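Local coordinates for protein hypothetical sugar kinase (Cytophaga hutchinsonii, PDB 3R8E) that probably phosphorylates a sugar, with ATP as the likely phosphate donor, as a putative kinase of the ROK family, at residues T246-S251 against D275-N280; K283-H288 against D295-G300. All coordinates share one frame; numbering follows the deposited sequence.

Interaction 1 of 2, residues T246-S251 against D275-N280; sequences TIIGES and DYFVPN
Thr246 and Asn280 mark where helices 235-259 and 274-288 come closest within these two segments, their CA atoms 5.1 Å apart. The two helices pack side by side on the sheet holding strand 147-152, in a ribonuclease H-like domain of the ROK family. The second helix is kinked here: Pro279 has no N-H to give, and the N of Asn280 also lacks a bond to the preceding turn. At the close end the contact is polar. Thr246 turns OG1 toward its own backbone N and away from its carbonyl carbon (chi1 -58°), where the hydroxyl bonds back to the carbonyl oxygen of Ala242, one turn earlier. Asn280 ND2 bonds to that same Ala242 O, which brings Thr246 OG1 and Asn280 ND2 to 3.0 Å from each other. A water adds a second link: it lies 2.7 Å from Thr246 OG1 and donates to Asn280 O at 2.8 Å. Threonine and asparagine suit this place because both are short and polar, so the helices can approach while backbone oxygens keep partners. Deeper in, Ile248 sets its CD1 methyl obliquely against the ring of Phe277, 3.9 Å from CD1 of that ring, and both side chains also rest on Leu152. The chemistry is thus divided: a shared carbonyl and a water bind the partly exposed margin, while apolar side chains meet next to the sheet.

Interaction 2 of 2, residues K283-H288 against D295-G300; sequences KAMLEH and DDMYIG
Met285 of helix 274-288 and Met297, just ahead of strand 298-301, send their side chains toward each other across the closing half of a beta-alpha-beta crossover. The unit starts at strand 263-267, runs through helix 274-288 and ends in strand 298-301, parallel to strand 263-267 and next to it in the sheet, as expected for a ribonuclease H-like fold. Both residues are selenomethionine. Each chain is extended through chi2 and, in the conformer of Met297 given, bends at chi3 in opposite senses (81° in Met285, -55° in Met297), turning the terminal methyl off the line of the chain; the two side chains cross obliquely. In that conformer Met297 CE meets the selenium and CE of Met285, but a second conformer of Met297 is deposited, and the exact spacing is doubtful. Long, flexible and apolar, methionine suits a span of this kind: the nearest CA atoms, those of Met285 and Met297, are 9.8 Å apart. Met285 is buried, also touching Ile264 of the neighbouring strand and Leu252 and Val256 of helix 235-259. Strand alternation sorts the next residues. Ile299 faces the helix, where its branched side chain also packs on Val278 and Leu281, whereas Tyr298 takes the other side and bonds through OH to Asn141 OD1. Asp296, just before Met297, forms a salt bridge with Arg171 of the second subunit. Next to the methionine pair, Ile299 CD1 reaches the selenium of Met285 at 4.2 Å.

Overall arrangement
Helix 274-288 serves both contacts: its earlier turns pack on helix 235-259 in interaction 1, and its last turns face strand 298-301 in interaction 2. The centres of the two are about 10 Å apart and they touch directly. Ala284 CB lies 3.9 Å from Thr246 O, and Met285 CG is 4.0 Å from Gly249 O, consistent with alanine and glycine allowing the helices to lie close where the two contacts adjoin. The contacts follow one another along the chain, about 18 and 21 Å from its centre to theirs. Together they join two helices to one sheet of the ROK fold.

Interaction 1 of 2, residues T246-S251 against D275-N280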
ATOM      1  N   THR A 246       5.050 -14.113  12.566  1.00 22.59           N
ATOM      2  CA  THR A 246       4.016 -13.188  13.045  1.00 22.34           C
ATOM      3  C   THR A 246       4.310 -11.763  12.554  1.00 24.04           C
ATOM      4  O   THR A 246       3.399 -11.104  12.043  1.00 22.62           O
ATOM      5  CB  THR A 246       3.906 -13.235  14.578  1.00 29.88           C
ATOM      6  OG1 THR A 246       3.603 -14.569  14.983  1.00 27.53           O
ATOM      7  CG2 THR A 246       2.842 -12.277  15.125  1.00 28.70           C
ATOM      8  N   ILE A 247       5.580 -11.302  12.682  1.00 20.28           N
ATOM      9  CA  ILE A 247       5.994  -9.959  12.254  1.00 19.43           C
ATOM     10  C   ILE A 247       5.774  -9.791  10.738  1.00 20.58           C
ATOM     11  O   ILE A 247       5.171  -8.797  10.336  1.00 19.31           O
ATOM     12  CB  ILE A 247       7.460  -9.625  12.666  1.00 23.40           C
ATOM     13  CG1 ILE A 247       7.630  -9.662  14.205  1.00 25.51           C
ATOM     14  CG2 ILE A 247       7.905  -8.257  12.096  1.00 23.66           C
ATOM     15  CD1 ILE A 247       9.080  -9.833  14.695  1.00 34.71           C
ATOM     16  N   ILE A 248       6.223 -10.764   9.906  1.00 17.40           N
ATOM     17  CA  ILE A 248       6.057 -10.676   8.442  1.00 16.71           C
ATOM     18  C   ILE A 248       4.555 -10.646   8.093  1.00 19.41           C
ATOM     19  O   ILE A 248       4.132  -9.816   7.279  1.00 18.23           O
ATOM     20  CB  ILE A 248       6.806 -11.809   7.677  1.00 19.74           C
ATOM     21  CG1 ILE A 248       8.330 -11.777   7.976  1.00 20.82           C
ATOM     22  CG2 ILE A 248       6.566 -11.710   6.158  1.00 20.21           C
ATOM     23  CD1 ILE A 248       9.078 -13.078   7.567  1.00 24.52           C
ATOM     24  N   GLY A 249       3.777 -11.520   8.736  1.00 17.82           N
ATOM     25  CA  GLY A 249       2.331 -11.597   8.538  1.00 17.22           C
ATOM     26  C   GLY A 249       1.614 -10.298   8.862  1.00 19.94           C
ATOM     27  O   GLY A 249       0.749  -9.863   8.097  1.00 18.12           O
ATOM     28  N   GLU A 250       2.014  -9.634   9.971  1.00 17.44           N
ATOM     29  CA  GLU A 250       1.429  -8.357  10.383  1.00 17.33           C
ATOM     30  C   GLU A 250       1.693  -7.255   9.350  1.00 19.62           C
ATOM     31  O   GLU A 250       0.790  -6.461   9.086  1.00 19.19           O
ATOM     32  CB  GLU A 250       1.935  -7.933  11.755  1.00 19.65           C
ATOM     33  CG  GLU A 250       1.249  -8.669  12.891  1.00 27.06           C
ATOM     34  CD  GLU A 250       1.719  -8.291  14.279  1.00 37.42           C
ATOM     35  OE1 GLU A 250       2.681  -7.497  14.403  1.00 31.40           O
ATOM     36  OE2 GLU A 250       1.117  -8.796  15.252  1.00 30.33           O
ATOM     37  N   SER A 251       2.894  -7.232   8.724  1.00 15.98           N
ATOM     38  CA  SER A 251       3.179  -6.247   7.671  1.00 14.69           C
ATOM     39  C   SER A 251       2.431  -6.605   6.379  1.00 16.60           C
ATOM     40  O   SER A 251       1.946  -5.705   5.687  1.00 14.15           O
ATOM     41  CB  SER A 251       4.676  -6.122   7.418  1.00 18.27           C
ATOM     42  OG  SER A 251       5.241  -5.240   8.375  1.00 23.29           O
ATOM     43  N   ASP A 275       8.967 -23.366   5.971  1.00 24.65           N
ATOM     44  CA  ASP A 275       8.107 -24.244   6.763  1.00 25.27           C
ATOM     45  C   ASP A 275       7.988 -23.855   8.244  1.00 30.00           C
ATOM     46  O   ASP A 275       6.996 -24.221   8.879  1.00 30.59           O
ATOM     47  CB  ASP A 275       8.605 -25.697   6.666  1.00 28.25           C
ATOM     48  CG  ASP A 275       8.567 -26.288   5.264  1.00 39.32           C
ATOM     49  OD1 ASP A 275       7.816 -25.754   4.409  1.00 38.15           O
ATOM     50  OD2 ASP A 275       9.261 -27.303   5.031  1.00 45.33           O
ATOM     51  N   TYR A 276       8.972 -23.121   8.789  1.00 26.69           N
ATOM     52  CA  TYR A 276       8.996 -22.776  10.209  1.00 27.24           C
ATOM     53  C   TYR A 276       8.411 -21.383  10.515  1.00 28.83           C
ATOM     54  O   TYR A 276       7.932 -21.186  11.634  1.00 29.56           O
ATOM     55  CB  TYR A 276      10.428 -22.919  10.762  1.00 29.58           C
ATOM     56  CG  TYR A 276      11.086 -24.194  10.272  1.00 32.74           C
ATOM     57  CD1 TYR A 276      10.626 -25.442  10.688  1.00 36.03           C
ATOM     58  CD2 TYR A 276      12.074 -24.158   9.294  1.00 33.54           C
ATOM     59  CE1 TYR A 276      11.165 -26.620  10.174  1.00 37.67           C
ATOM     60  CE2 TYR A 276      12.619 -25.329   8.771  1.00 35.24           C
ATOM     61  CZ  TYR A 276      12.160 -26.558   9.213  1.00 43.93           C
ATOM     62  OH  TYR A 276      12.688 -27.713   8.693  1.00 47.55           O
ATOM     63  N   PHE A 277       8.414 -20.441   9.550  1.00 23.43           N
ATOM     64  CA  PHE A 277       7.841 -19.112   9.810  1.00 21.93           C
ATOM     65  C   PHE A 277       6.482 -18.888   9.101  1.00 25.23           C
ATOM     66  O   PHE A 277       5.701 -18.061   9.569  1.00 25.05           O
ATOM     67  CB  PHE A 277       8.828 -17.969   9.478  1.00 22.29           C
ATOM     68  CG  PHE A 277       9.138 -17.680   8.027  1.00 21.73           C
ATOM     69  CD1 PHE A 277       8.274 -16.911   7.253  1.00 22.71           C
ATOM     70  CD2 PHE A 277      10.350 -18.066   7.470  1.00 23.10           C
ATOM     71  CE1 PHE A 277       8.576 -16.618   5.922  1.00 22.90           C
ATOM     72  CE2 PHE A 277      10.652 -17.769   6.137  1.00 24.91           C
ATOM     73  CZ  PHE A 277       9.759 -17.049   5.369  1.00 22.24           C
ATOM     74  N   VAL A 278       6.193 -19.609   7.995  1.00 21.41           N
ATOM     75  CA  VAL A 278       4.933 -19.431   7.245  1.00 20.21           C
ATOM     76  C   VAL A 278       3.679 -19.800   8.107  1.00 24.73           C
ATOM     77  O   VAL A 278       2.709 -19.050   8.009  1.00 23.37           O
ATOM     78  CB  VAL A 278       4.950 -20.144   5.858  1.00 23.14           C
ATOM     79  CG1 VAL A 278       3.562 -20.187   5.211  1.00 22.51           C
ATOM     80  CG2 VAL A 278       5.936 -19.446   4.922  1.00 21.88           C
ATOM     81  N   PRO A 279       3.645 -20.842   8.984  1.00 23.11           N
ATOM     82  CA  PRO A 279       2.418 -21.079   9.771  1.00 23.68           C
ATOM     83  C   PRO A 279       1.967 -19.850  10.572  1.00 26.78           C
ATOM     84  O   PRO A 279       0.795 -19.496  10.485  1.00 26.01           O
ATOM     85  CB  PRO A 279       2.801 -22.244  10.686  1.00 26.69           C
ATOM     86  CG  PRO A 279       3.835 -22.973   9.924  1.00 31.21           C
ATOM     87  CD  PRO A 279       4.647 -21.894   9.264  1.00 25.80           C
ATOM     88  N   ASN A 280       2.886 -19.168  11.289  1.00 24.27           N
ATOM     89  CA  ASN A 280       2.516 -17.977  12.071  1.00 24.12           C
ATOM     90  C   ASN A 280       2.228 -16.768  11.181  1.00 26.09           C
ATOM     91  O   ASN A 280       1.438 -15.906  11.570  1.00 25.00           O
ATOM     92  CB  ASN A 280       3.563 -17.634  13.106  1.00 24.83           C
ATOM     93  CG  ASN A 280       3.183 -18.105  14.488  1.00 38.78           C
ATOM     94  OD1 ASN A 280       2.319 -18.971  14.660  1.00 32.94           O
ATOM     95  ND2 ASN A 280       3.801 -17.533  15.509  1.00 29.64           N
TER
HETATM   96  O   HOH W   1       1.051 -15.182  14.225  1.00 27.11           O

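Interaction 2 of 2, residues K283-H288 against D295-G300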
ATOM      1  N   LYS A 283      -1.263 -17.441  10.109  1.00 21.88           N
ATOM      2  CA  LYS A 283      -2.094 -17.232  11.294  1.00 22.56           C
ATOM      3  C   LYS A 283      -2.386 -15.732  11.493  1.00 26.40           C
ATOM      4  O   LYS A 283      -3.546 -15.372  11.681  1.00 25.77           O
ATOM      5  CB  LYS A 283      -1.428 -17.842  12.541  1.00 26.02           C
ATOM      6  CG  LYS A 283      -2.332 -17.889  13.772  1.00 39.90           C
ATOM      7  CD  LYS A 283      -1.638 -18.521  14.979  1.00 50.46           C
ATOM      8  CE  LYS A 283      -0.914 -17.518  15.848  1.00 62.14           C
ATOM      9  NZ  LYS A 283      -0.224 -18.180  16.987  1.00 75.24           N
ATOM     10  N   ALA A 284      -1.348 -14.869  11.398  1.00 23.28           N
ATOM     11  CA  ALA A 284      -1.492 -13.416  11.541  1.00 22.82           C
ATOM     12  C   ALA A 284      -2.436 -12.850  10.477  1.00 23.85           C
ATOM     13  O   ALA A 284      -3.279 -12.020  10.794  1.00 22.87           O
ATOM     14  CB  ALA A 284      -0.132 -12.734  11.457  1.00 23.46           C
HETATM   15  N   MSE A 285      -2.340 -13.354   9.233  1.00 19.11           N
HETATM   16  CA  MSE A 285      -3.179 -12.918   8.116  1.00 17.61           C
HETATM   17  C   MSE A 285      -4.637 -13.342   8.330  1.00 21.82           C
HETATM   18  O   MSE A 285      -5.539 -12.544   8.104  1.00 20.86           O
HETATM   19  CB  MSE A 285      -2.632 -13.459   6.792  1.00 18.53           C
HETATM   20  CG  MSE A 285      -1.254 -12.893   6.456  1.00 23.80           C
HETATM   21 SE   MSE A 285      -0.702 -13.325   4.650  0.75 29.71          SE
HETATM   22  CE  MSE A 285      -1.736 -11.916   3.784  1.00 25.86           C
ATOM     23  N   LEU A 286      -4.868 -14.570   8.816  1.00 20.87           N
ATOM     24  CA  LEU A 286      -6.224 -15.044   9.082  1.00 22.08           C
ATOM     25  C   LEU A 286      -6.849 -14.303  10.268  1.00 26.77           C
ATOM     26  O   LEU A 286      -8.050 -14.068  10.255  1.00 27.19           O
ATOM     27  CB  LEU A 286      -6.239 -16.556   9.341  1.00 23.00           C
ATOM     28  CG  LEU A 286      -5.892 -17.483   8.169  1.00 27.74           C
ATOM     29  CD1 LEU A 286      -5.621 -18.897   8.673  1.00 29.06           C
ATOM     30  CD2 LEU A 286      -7.011 -17.518   7.136  1.00 30.36           C
ATOM     31  N   GLU A 287      -6.034 -13.929  11.279  1.00 23.67           N
ATOM     32  CA  GLU A 287      -6.500 -13.208  12.470  1.00 24.17           C
ATOM     33  C   GLU A 287      -6.987 -11.792  12.159  1.00 26.95           C
ATOM     34  O   GLU A 287      -7.960 -11.344  12.765  1.00 26.29           O
ATOM     35  CB  GLU A 287      -5.379 -13.106  13.516  1.00 26.00           C
ATOM     36  CG  GLU A 287      -5.255 -14.316  14.430  1.00 39.14           C
ATOM     37  CD  GLU A 287      -4.060 -14.341  15.371  1.00 59.93           C
ATOM     38  OE1 GLU A 287      -3.354 -13.312  15.486  1.00 52.95           O
ATOM     39  OE2 GLU A 287      -3.838 -15.398  16.003  1.00 52.35           O
ATOM     40  N   HIS A 288      -6.297 -11.081  11.245  1.00 22.63           N
ATOM     41  CA  HIS A 288      -6.576  -9.673  10.965  1.00 22.24           C
ATOM     42  C   HIS A 288      -7.308  -9.383   9.646  1.00 25.28           C
ATOM     43  O   HIS A 288      -7.772  -8.256   9.470  1.00 25.57           O
ATOM     44  CB  HIS A 288      -5.265  -8.876  10.986  1.00 22.34           C
ATOM     45  CG  HIS A 288      -4.550  -8.937  12.301  1.00 26.44           C
ATOM     46  ND1 HIS A 288      -5.011  -8.246  13.404  1.00 29.10           N
ATOM     47  CD2 HIS A 288      -3.421  -9.599  12.641  1.00 28.21           C
ATOM     48  CE1 HIS A 288      -4.150  -8.505  14.374  1.00 29.11           C
ATOM     49  NE2 HIS A 288      -3.183  -9.322  13.963  1.00 28.96           N
ATOM     50  N   ASP A 295      -9.750 -16.466   1.576  1.00 19.95           N
ATOM     51  CA  ASP A 295     -10.334 -17.679   0.975  1.00 20.80           C
ATOM     52  C   ASP A 295      -9.525 -18.239  -0.203  1.00 25.87           C
ATOM     53  O   ASP A 295      -9.322 -19.457  -0.254  1.00 26.71           O
ATOM     54  CB  ASP A 295     -11.790 -17.460   0.547  1.00 23.31           C
ATOM     55  CG  ASP A 295     -12.810 -17.706   1.647  1.00 35.84           C
ATOM     56  OD1 ASP A 295     -12.393 -18.012   2.793  1.00 36.88           O
ATOM     57  OD2 ASP A 295     -14.019 -17.607   1.362  1.00 44.00           O
ATOM     58  N   ASP A 296      -9.048 -17.380  -1.126  1.00 21.65           N
ATOM     59  CA  ASP A 296      -8.267 -17.869  -2.263  1.00 21.22           C
ATOM     60  C   ASP A 296      -6.814 -17.366  -2.211  1.00 23.51           C
ATOM     61  O   ASP A 296      -6.164 -17.242  -3.251  1.00 23.28           O
ATOM     62  CB  ASP A 296      -8.940 -17.516  -3.610  1.00 23.60           C
ATOM     63  CG  ASP A 296      -9.245 -16.051  -3.890  1.00 34.28           C
ATOM     64  OD1 ASP A 296      -8.960 -15.201  -3.017  1.00 33.31           O
ATOM     65  OD2 ASP A 296      -9.788 -15.758  -4.978  1.00 41.92           O
HETATM   66  N   MSE A 297      -6.311 -17.095  -0.988  1.00 19.17           N
HETATM   67  CA  MSE A 297      -4.943 -16.614  -0.810  0.67 18.56           C
HETATM   68  C   MSE A 297      -3.940 -17.744  -1.084  1.00 21.37           C
HETATM   69  O   MSE A 297      -4.255 -18.931  -0.912  1.00 21.10           O
HETATM   70  CB  MSE A 297      -4.741 -15.996   0.585  0.67 20.98           C
HETATM   71  CG  MSE A 297      -4.554 -17.021   1.711  0.67 28.73           C
HETATM   72 SE   MSE A 297      -4.083 -16.213   3.412  0.50 37.04          SE
HETATM   73  CE  MSE A 297      -2.546 -15.221   2.840  0.67 33.23           C
ATOM     74  N   TYR A 298      -2.741 -17.366  -1.551  1.00 17.27           N
ATOM     75  CA  TYR A 298      -1.665 -18.293  -1.879  1.00 17.44           C
ATOM     76  C   TYR A 298      -0.350 -17.745  -1.352  1.00 19.44           C
ATOM     77  O   TYR A 298      -0.035 -16.577  -1.577  1.00 18.86           O
ATOM     78  CB  TYR A 298      -1.597 -18.538  -3.396  1.00 19.03           C
ATOM     79  CG  TYR A 298      -0.331 -19.215  -3.876  1.00 21.40           C
ATOM     80  CD1 TYR A 298      -0.097 -20.565  -3.620  1.00 24.16           C
ATOM     81  CD2 TYR A 298       0.627 -18.512  -4.603  1.00 21.87           C
ATOM     82  CE1 TYR A 298       1.070 -21.193  -4.060  1.00 25.46           C
ATOM     83  CE2 TYR A 298       1.784 -19.136  -5.068  1.00 23.24           C
ATOM     84  CZ  TYR A 298       2.009 -20.473  -4.781  1.00 28.96           C
ATOM     85  OH  TYR A 298       3.158 -21.082  -5.235  1.00 29.76           O
ATOM     86  N   ILE A 299       0.391 -18.580  -0.615  1.00 17.51           N
ATOM     87  CA  ILE A 299       1.714 -18.242  -0.100  1.00 17.63           C
ATOM     88  C   ILE A 299       2.653 -19.302  -0.652  1.00 21.01           C
ATOM     89  O   ILE A 299       2.528 -20.482  -0.315  1.00 20.37           O
ATOM     90  CB  ILE A 299       1.784 -18.100   1.441  1.00 21.57           C
ATOM     91  CG1 ILE A 299       0.786 -17.042   1.944  1.00 22.35           C
ATOM     92  CG2 ILE A 299       3.228 -17.763   1.885  1.00 22.33           C
ATOM     93  CD1 ILE A 299       0.437 -17.162   3.369  1.00 31.72           C
ATOM     94  N   GLY A 300       3.516 -18.881  -1.565  1.00 17.66           N
ATOM     95  CA  GLY A 300       4.458 -19.764  -2.232  1.00 17.92           C
ATOM     96  C   GLY A 300       5.903 -19.370  -2.032  1.00 22.08           C
ATOM     97  O   GLY A 300       6.201 -18.269  -1.566  1.00 19.35           O
TER